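Local coordinates for protein inositol-1,4,5-trisphosphate 5-phosphatase 1 (Schizosaccharomyces pombe, PDB 1I9Z) that removes the 5-phosphate from soluble and lipid inositol phosphates through its catalytic domain and so controls cellular phosphoinositide levels, at residues E44-P49 with Y58-Q63; I27-Y32 with L160-S165. One frame throughout, in Å; residues are numbered along the deposited sequence.

Contact 1: E44-P49 with Y58-Q63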
ATOM      1  N   GLU A  44      10.313  15.424   7.649  1.00 20.10           N
ATOM      2  CA  GLU A  44       9.523  15.257   8.881  1.00 22.46           C
ATOM      3  C   GLU A  44       8.001  15.418   8.714  1.00 21.52           C
ATOM      4  O   GLU A  44       7.221  14.687   9.330  1.00 24.65           O
ATOM      5  CB  GLU A  44      10.020  16.276   9.949  1.00 25.54           C
ATOM      6  CG  GLU A  44      11.580  16.492   9.979  1.00 33.67           C
ATOM      7  CD  GLU A  44      12.278  17.085   8.685  1.00 35.57           C
ATOM      8  OE1 GLU A  44      11.859  18.105   8.023  1.00 35.64           O
ATOM      9  OE2 GLU A  44      13.337  16.485   8.352  1.00 43.09           O
ATOM     10  N   ASN A  45       7.610  16.417   7.951  1.00 22.63           N
ATOM     11  CA  ASN A  45       6.181  16.738   7.726  1.00 24.39           C
ATOM     12  C   ASN A  45       5.473  15.608   7.010  1.00 23.59           C
ATOM     13  O   ASN A  45       4.243  15.431   7.126  1.00 23.37           O
ATOM     14  CB  ASN A  45       6.063  18.044   6.915  1.00 26.87           C
ATOM     15  CG  ASN A  45       6.472  19.283   7.752  1.00 32.04           C
ATOM     16  OD1 ASN A  45       6.747  20.389   7.207  1.00 31.92           O
ATOM     17  ND2 ASN A  45       6.514  19.099   9.103  1.00 32.27           N
ATOM     18  N   TRP A  46       6.256  14.822   6.288  1.00 19.90           N
ATOM     19  CA  TRP A  46       5.660  13.714   5.544  1.00 18.82           C
ATOM     20  C   TRP A  46       5.547  12.394   6.329  1.00 18.12           C
ATOM     21  O   TRP A  46       4.498  11.746   6.395  1.00 17.27           O
ATOM     22  CB  TRP A  46       6.448  13.557   4.223  1.00 16.46           C
ATOM     23  CG  TRP A  46       6.036  12.339   3.364  1.00 15.87           C
ATOM     24  CD1 TRP A  46       4.766  11.886   3.114  1.00 17.13           C
ATOM     25  CD2 TRP A  46       6.914  11.507   2.608  1.00 16.00           C
ATOM     26  NE1 TRP A  46       4.797  10.820   2.211  1.00 15.52           N
ATOM     27  CE2 TRP A  46       6.106  10.571   1.881  1.00 15.88           C
ATOM     28  CE3 TRP A  46       8.319  11.469   2.452  1.00 15.54           C
ATOM     29  CZ2 TRP A  46       6.656   9.619   1.040  1.00 14.88           C
ATOM     30  CZ3 TRP A  46       8.883  10.549   1.632  1.00 15.73           C
ATOM     31  CH2 TRP A  46       8.065   9.609   0.902  1.00 14.81           C
ATOM     32  N   LEU A  47       6.658  11.996   6.939  1.00 19.23           N
ATOM     33  CA  LEU A  47       6.699  10.757   7.676  1.00 19.74           C
ATOM     34  C   LEU A  47       6.231  10.818   9.128  1.00 21.39           C
ATOM     35  O   LEU A  47       5.861   9.773   9.685  1.00 20.14           O
ATOM     36  CB  LEU A  47       8.131  10.173   7.584  1.00 20.83           C
ATOM     37  CG  LEU A  47       8.457   9.125   6.473  1.00 25.27           C
ATOM     38  CD1 LEU A  47       7.460   9.107   5.289  1.00 19.26           C
ATOM     39  CD2 LEU A  47       9.893   9.252   5.992  1.00 23.09           C
ATOM     40  N   PHE A  48       6.244  12.011   9.758  1.00 22.80           N
ATOM     41  CA  PHE A  48       5.752  12.115  11.168  1.00 24.13           C
ATOM     42  C   PHE A  48       4.732  13.268  11.161  1.00 26.67           C
ATOM     43  O   PHE A  48       4.862  14.261  11.893  1.00 24.62           O
ATOM     44  CB  PHE A  48       6.937  12.457  12.065  1.00 25.86           C
ATOM     45  CG  PHE A  48       8.092  11.514  11.880  1.00 27.08           C
ATOM     46  CD1 PHE A  48       9.365  12.001  11.638  1.00 30.13           C
ATOM     47  CD2 PHE A  48       7.894  10.145  12.036  1.00 28.36           C
ATOM     48  CE1 PHE A  48      10.470  11.096  11.561  1.00 30.84           C
ATOM     49  CE2 PHE A  48       8.951   9.241  11.962  1.00 30.05           C
ATOM     50  CZ  PHE A  48      10.241   9.724  11.723  1.00 33.03           C
ATOM     51  N   PRO A  49       3.715  13.148  10.312  1.00 28.39           N
ATOM     52  CA  PRO A  49       2.694  14.188  10.177  1.00 32.51           C
ATOM     53  C   PRO A  49       1.759  14.387  11.309  1.00 36.66           C
ATOM     54  O   PRO A  49       1.238  15.507  11.496  1.00 36.68           O
ATOM     55  CB  PRO A  49       1.927  13.745   8.948  1.00 32.42           C
ATOM     56  CG  PRO A  49       1.842  12.221   9.227  1.00 31.41           C
ATOM     57  CD  PRO A  49       3.305  11.916   9.592  1.00 29.03           C
ATOM     58  N   TYR A  58       6.716   0.938   8.483  1.00 17.16           N
ATOM     59  CA  TYR A  58       6.651   2.025   7.526  1.00 16.88           C
ATOM     60  C   TYR A  58       6.855   1.453   6.112  1.00 17.40           C
ATOM     61  O   TYR A  58       7.889   0.772   5.829  1.00 16.72           O
ATOM     62  CB  TYR A  58       7.722   3.086   7.764  1.00 18.14           C
ATOM     63  CG  TYR A  58       7.404   3.974   8.896  1.00 19.98           C
ATOM     64  CD1 TYR A  58       7.634   3.546  10.188  1.00 19.64           C
ATOM     65  CD2 TYR A  58       6.816   5.243   8.685  1.00 20.54           C
ATOM     66  CE1 TYR A  58       7.269   4.321  11.280  1.00 22.87           C
ATOM     67  CE2 TYR A  58       6.462   6.068   9.808  1.00 19.71           C
ATOM     68  CZ  TYR A  58       6.684   5.562  11.092  1.00 23.13           C
ATOM     69  OH  TYR A  58       6.279   6.227  12.221  1.00 23.95           O
ATOM     70  N   VAL A  59       5.891   1.730   5.216  1.00 15.11           N
ATOM     71  CA  VAL A  59       5.984   1.228   3.842  1.00 15.57           C
ATOM     72  C   VAL A  59       6.083   2.486   2.995  1.00 15.51           C
ATOM     73  O   VAL A  59       5.167   3.295   2.931  1.00 15.88           O
ATOM     74  CB  VAL A  59       4.704   0.347   3.466  1.00 15.99           C
ATOM     75  CG1 VAL A  59       4.774  -0.049   1.933  1.00 14.59           C
ATOM     76  CG2 VAL A  59       4.656  -0.913   4.387  1.00 15.50           C
ATOM     77  N   VAL A  60       7.233   2.677   2.344  1.00 14.35           N
ATOM     78  CA  VAL A  60       7.489   3.862   1.549  1.00 13.91           C
ATOM     79  C   VAL A  60       7.727   3.544   0.078  1.00 14.05           C
ATOM     80  O   VAL A  60       8.615   2.746  -0.263  1.00 15.94           O
ATOM     81  CB  VAL A  60       8.752   4.601   2.094  1.00 13.47           C
ATOM     82  CG1 VAL A  60       8.935   5.974   1.385  1.00 14.48           C
ATOM     83  CG2 VAL A  60       8.644   4.771   3.660  1.00 15.20           C
ATOM     84  N   GLY A  61       6.936   4.182  -0.785  1.00 13.28           N
ATOM     85  CA  GLY A  61       7.071   4.005  -2.199  1.00 13.48           C
ATOM     86  C   GLY A  61       7.409   5.318  -2.868  1.00 15.47           C
ATOM     87  O   GLY A  61       6.778   6.385  -2.607  1.00 15.80           O
ATOM     88  N   PHE A  62       8.424   5.265  -3.728  1.00 13.78           N
ATOM     89  CA  PHE A  62       8.856   6.422  -4.499  1.00 11.29           C
ATOM     90  C   PHE A  62       8.660   6.188  -5.976  1.00 12.53           C
ATOM     91  O   PHE A  62       8.757   5.002  -6.452  1.00 13.59           O
ATOM     92  CB  PHE A  62      10.393   6.701  -4.312  1.00 12.50           C
ATOM     93  CG  PHE A  62      10.748   7.139  -2.935  1.00 12.83           C
ATOM     94  CD1 PHE A  62      11.406   6.285  -2.079  1.00 14.29           C
ATOM     95  CD2 PHE A  62      10.438   8.426  -2.503  1.00 14.65           C
ATOM     96  CE1 PHE A  62      11.777   6.732  -0.750  1.00 15.03           C
ATOM     97  CE2 PHE A  62      10.799   8.883  -1.169  1.00 15.88           C
ATOM     98  CZ  PHE A  62      11.471   8.025  -0.317  1.00 14.76           C
ATOM     99  N   GLN A  63       8.310   7.271  -6.699  1.00 12.65           N
ATOM    100  CA  GLN A  63       8.294   7.238  -8.158  1.00 12.65           C
ATOM    101  C   GLN A  63       9.280   8.310  -8.653  1.00 15.26           C
ATOM    102  O   GLN A  63       9.536   9.321  -7.966  1.00 15.17           O
ATOM    103  CB  GLN A  63       6.922   7.454  -8.758  1.00 13.49           C
ATOM    104  CG  GLN A  63       5.880   6.416  -8.153  1.00 11.90           C
ATOM    105  CD  GLN A  63       5.363   6.896  -6.814  1.00 13.71           C
ATOM    106  OE1 GLN A  63       5.149   8.105  -6.636  1.00 14.08           O
ATOM    107  NE2 GLN A  63       5.108   5.967  -5.887  1.00 12.86           N
TER
HETATM  108  O   HOH W   1       4.719   8.538  11.859  1.00 23.91           O

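Contact 2: I27-Y32 with L160-S165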
ATOM      1  N   ILE A  27       0.404   0.559  10.762  1.00 20.69           N
ATOM      2  CA  ILE A  27       1.150   0.603   9.511  1.00 21.06           C
ATOM      3  C   ILE A  27       1.022   1.967   8.855  1.00 18.43           C
ATOM      4  O   ILE A  27      -0.081   2.503   8.721  1.00 19.17           O
ATOM      5  CB  ILE A  27       0.634  -0.458   8.531  1.00 23.03           C
ATOM      6  CG1 ILE A  27       0.788  -1.855   9.150  1.00 23.32           C
ATOM      7  CG2 ILE A  27       1.430  -0.322   7.197  1.00 21.93           C
ATOM      8  CD1 ILE A  27       0.136  -3.011   8.308  1.00 26.80           C
ATOM      9  N   PHE A  28       2.142   2.539   8.474  1.00 16.66           N
ATOM     10  CA  PHE A  28       2.186   3.891   7.878  1.00 16.81           C
ATOM     11  C   PHE A  28       2.618   3.710   6.439  1.00 16.09           C
ATOM     12  O   PHE A  28       3.699   3.136   6.185  1.00 14.82           O
ATOM     13  CB  PHE A  28       3.234   4.749   8.600  1.00 16.80           C
ATOM     14  CG  PHE A  28       3.197   6.219   8.215  1.00 18.39           C
ATOM     15  CD1 PHE A  28       2.507   7.152   9.036  1.00 18.61           C
ATOM     16  CD2 PHE A  28       3.864   6.704   7.062  1.00 17.64           C
ATOM     17  CE1 PHE A  28       2.474   8.518   8.728  1.00 18.01           C
ATOM     18  CE2 PHE A  28       3.842   8.084   6.725  1.00 17.52           C
ATOM     19  CZ  PHE A  28       3.119   9.009   7.583  1.00 18.06           C
ATOM     20  N   VAL A  29       1.796   4.147   5.497  1.00 14.11           N
ATOM     21  CA  VAL A  29       2.068   3.979   4.085  1.00 14.09           C
ATOM     22  C   VAL A  29       2.267   5.350   3.491  1.00 16.09           C
ATOM     23  O   VAL A  29       1.438   6.235   3.659  1.00 17.70           O
ATOM     24  CB  VAL A  29       0.914   3.238   3.339  1.00 16.14           C
ATOM     25  CG1 VAL A  29       1.207   3.156   1.781  1.00 16.84           C
ATOM     26  CG2 VAL A  29       0.737   1.857   3.896  1.00 14.58           C
ATOM     27  N   ALA A  30       3.395   5.514   2.825  1.00 15.27           N
ATOM     28  CA  ALA A  30       3.806   6.783   2.275  1.00 15.10           C
ATOM     29  C   ALA A  30       4.215   6.670   0.815  1.00 13.71           C
ATOM     30  O   ALA A  30       4.965   5.777   0.448  1.00 14.26           O
ATOM     31  CB  ALA A  30       5.057   7.328   3.119  1.00 14.13           C
ATOM     32  N   SER A  31       3.790   7.655   0.024  1.00 12.18           N
ATOM     33  CA  SER A  31       4.057   7.693  -1.407  1.00 13.39           C
ATOM     34  C   SER A  31       4.543   9.073  -1.879  1.00 13.37           C
ATOM     35  O   SER A  31       3.994  10.134  -1.464  1.00 12.94           O
ATOM     36  CB  SER A  31       2.775   7.292  -2.192  1.00 12.98           C
ATOM     37  OG  SER A  31       3.142   7.006  -3.515  1.00 15.68           O
ATOM     38  N   TYR A  32       5.532   9.076  -2.780  1.00 14.00           N
ATOM     39  CA  TYR A  32       6.061  10.323  -3.301  1.00 12.94           C
ATOM     40  C   TYR A  32       6.650  10.222  -4.695  1.00 14.50           C
ATOM     41  O   TYR A  32       7.593   9.456  -4.907  1.00 15.21           O
ATOM     42  CB  TYR A  32       7.138  10.842  -2.319  1.00 13.81           C
ATOM     43  CG  TYR A  32       7.514  12.322  -2.385  1.00 13.94           C
ATOM     44  CD1 TYR A  32       6.908  13.232  -3.266  1.00 15.76           C
ATOM     45  CD2 TYR A  32       8.462  12.836  -1.471  1.00 18.74           C
ATOM     46  CE1 TYR A  32       7.269  14.632  -3.237  1.00 16.43           C
ATOM     47  CE2 TYR A  32       8.799  14.171  -1.444  1.00 17.50           C
ATOM     48  CZ  TYR A  32       8.212  15.057  -2.323  1.00 18.02           C
ATOM     49  OH  TYR A  32       8.604  16.400  -2.324  1.00 18.77           O
ATOM     50  N   LEU A 160       0.545 -10.108   4.434  1.00 19.27           N
ATOM     51  CA  LEU A 160       0.387  -8.754   3.925  1.00 18.24           C
ATOM     52  C   LEU A 160       1.135  -8.555   2.614  1.00 18.26           C
ATOM     53  O   LEU A 160       2.224  -9.085   2.443  1.00 17.65           O
ATOM     54  CB  LEU A 160       0.892  -7.738   4.965  1.00 18.69           C
ATOM     55  CG  LEU A 160       0.162  -7.755   6.326  1.00 20.50           C
ATOM     56  CD1 LEU A 160       0.964  -8.672   7.307  1.00 19.12           C
ATOM     57  CD2 LEU A 160       0.068  -6.301   6.831  1.00 18.71           C
ATOM     58  N   CYS A 161       0.543  -7.806   1.679  1.00 17.40           N
ATOM     59  CA  CYS A 161       1.232  -7.560   0.449  1.00 17.07           C
ATOM     60  C   CYS A 161       1.155  -6.091   0.129  1.00 18.24           C
ATOM     61  O   CYS A 161       0.055  -5.508   0.141  1.00 16.90           O
ATOM     62  CB  CYS A 161       0.651  -8.393  -0.693  1.00 18.52           C
ATOM     63  SG  CYS A 161       1.404  -8.093  -2.324  1.00 18.26           S
ATOM     64  N   PHE A 162       2.323  -5.482  -0.136  1.00 15.58           N
ATOM     65  CA  PHE A 162       2.409  -4.087  -0.488  1.00 15.96           C
ATOM     66  C   PHE A 162       2.922  -3.880  -1.913  1.00 14.45           C
ATOM     67  O   PHE A 162       3.956  -4.488  -2.347  1.00 14.69           O
ATOM     68  CB  PHE A 162       3.325  -3.342   0.513  1.00 14.85           C
ATOM     69  CG  PHE A 162       2.781  -3.348   1.860  1.00 16.83           C
ATOM     70  CD1 PHE A 162       3.112  -4.375   2.756  1.00 15.10           C
ATOM     71  CD2 PHE A 162       1.850  -2.339   2.244  1.00 15.61           C
ATOM     72  CE1 PHE A 162       2.553  -4.411   4.040  1.00 15.88           C
ATOM     73  CE2 PHE A 162       1.288  -2.367   3.511  1.00 15.89           C
ATOM     74  CZ  PHE A 162       1.635  -3.389   4.402  1.00 16.35           C
ATOM     75  N   ILE A 163       2.214  -3.016  -2.649  1.00 13.76           N
ATOM     76  CA  ILE A 163       2.578  -2.735  -4.008  1.00 14.10           C
ATOM     77  C   ILE A 163       2.604  -1.255  -4.286  1.00 15.11           C
ATOM     78  O   ILE A 163       1.636  -0.558  -3.963  1.00 16.22           O
ATOM     79  CB  ILE A 163       1.562  -3.324  -5.011  1.00 14.77           C
ATOM     80  CG1 ILE A 163       1.276  -4.782  -4.654  1.00 17.29           C
ATOM     81  CG2 ILE A 163       2.064  -3.179  -6.447  1.00 14.54           C
ATOM     82  CD1 ILE A 163      -0.155  -5.081  -4.558  1.00 20.20           C
ATOM     83  N   THR A 164       3.734  -0.744  -4.813  1.00 14.80           N
ATOM     84  CA  THR A 164       3.715   0.645  -5.271  1.00 14.30           C
ATOM     85  C   THR A 164       3.863   0.627  -6.810  1.00 13.68           C
ATOM     86  O   THR A 164       4.454  -0.288  -7.381  1.00 15.08           O
ATOM     87  CB  THR A 164       4.829   1.541  -4.614  1.00 13.77           C
ATOM     88  OG1 THR A 164       4.536   2.898  -4.927  1.00 12.90           O
ATOM     89  CG2 THR A 164       6.240   1.183  -5.202  1.00 12.09           C
ATOM     90  N   SER A 165       3.294   1.608  -7.522  1.00 13.02           N
ATOM     91  CA  SER A 165       3.352   1.653  -8.977  1.00 13.27           C
ATOM     92  C   SER A 165       3.430   3.052  -9.520  1.00 14.50           C
ATOM     93  O   SER A 165       3.164   4.059  -8.793  1.00 14.27           O
ATOM     94  CB  SER A 165       2.033   1.081  -9.592  1.00 16.53           C
ATOM     95  OG  SER A 165       1.935  -0.226  -9.119  1.00 24.32           O
TER

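Contact 1: E44-P49 with Y58-Q63
Trp46 and Phe62 meet at the outer edge of the indole. Trp46 CH2 lies 3.5 Å from Phe62 CE2, and Phe62 CZ sits at the indole edge, in its plane. The two planes stand at 65°, an oblique pairing that is neither a stack nor a T. The same indole corner also touches Val60, with Trp46 CH2 3.8 Å from Val60 CG1. Trp46 reaches both because its CG is anti to the backbone N (chi1 175°), which sends the indole out from the helix to the strand. Toward the start of segment 58-63 the contact turns polar. A water bridges the segments, donating to Leu47 O at 2.7 Å and accepting from Tyr58 OH at 2.8 Å. It lies at the edge of the Tyr58 ring, in plane. Phe48 CE2 approaches Tyr58 OH to 4.0 Å, and these two side chains cross at about a right angle. Strand 20-33, helix 44-47 and strand 57-63 form a beta-alpha-beta unit of the DNase I-like fold, and this contact sets the short helix against the second strand. Leu47 CD1 lies 3.6 Å above the plane of the Trp46 ring, over its centre. Outside the two segments, Trp46 NE1 hydrogen-bonds to Ile309 O, and Tyr32 meets the indole edge-to-face. Cutting the indole back to an alanine would probably leave Ile309 O without this N-H and open a gap beside Phe62 and Val60. Tyr58 OH is also hydrogen-bonded to Ala55 N. Trp84 meets the ring of Phe62, and Leu91 and Leu92 of helix 78-94 touch Phe48.

Contact 2: I27-Y32 with L160-S165
Ile27 meets both Leu160 and Phe162 where two beta sheets face each other. This is the inside of the DNase I-like beta sandwich. Strand 20-33 belongs to one sheet and strand 158-166 to the other. The short segments run nearly parallel, at 13°, with their axes 9.3 Å apart at closest approach. That spacing is filled by side chains, and no hydrogen bond joins the two segments.

The polar groups lie toward the C-terminal end of both segments. Ser31 and Thr164 point their CB atoms toward the opposite strand. The hydroxyl of Thr164 finds its partner within its own sheet, where OG1 hydrogen-bonds to Phe205 O of strand 201-205. Ser165 OG is held by Trp204 NE1 of the same strand.

The apolar contacts lie nearer the start of both segments. Ile27 and Leu160 reach toward each other tip to tip, and Ile27 CD1 lies 3.6 Å from Leu160 CD2. The two branches of Ile27 divide the work. CG1, anti to the carbonyl carbon (chi1 -60°), carries CD1 to Leu160, while CG2 serves Phe162. Val203 of strand 201-205 also touches Phe162, and Phe153 and Tyr155 of strand 147-155 touch Leu160. The other sheet adds Ala315 beside Ile27 and Tyr313 beside Val29, both from strand 309-320. The filling between the sheets therefore draws on two strands of one sheet and three of the other. Phe162 comes across the interface from the direction opposite to Ile27. Its far ring atom CZ is 4.2 Å from Ile27 CG2. A second methyl group also reaches the ring obliquely, with Val29 CG2 4.3 Å from Phe162 CE2.

Overall arrangement
Contacts 1 and 2 lie on the two faces of one sheet, with centres about 10 Å apart. Strands 20-33 and 57-63 are parallel neighbours in it. Val59 N is 2.8 Å from Phe28 O and Gly61 N is 2.8 Å from Ala30 O, both probable hydrogen bonds. Contact 1 covers one face with helix 44-47, and contact 2 packs the other against the second sheet. Helix and sheet also meet directly, as Trp46 CZ2 lies 3.5 Å from Ala30 CB. The centre of contact 2 is about 3 Å from the centre of the chain. The Phe62 side chain of contact 1 is about 12 Å from the calcium ion bound in this complex with inositol 1,4-bisphosphate, too far to be a ligand.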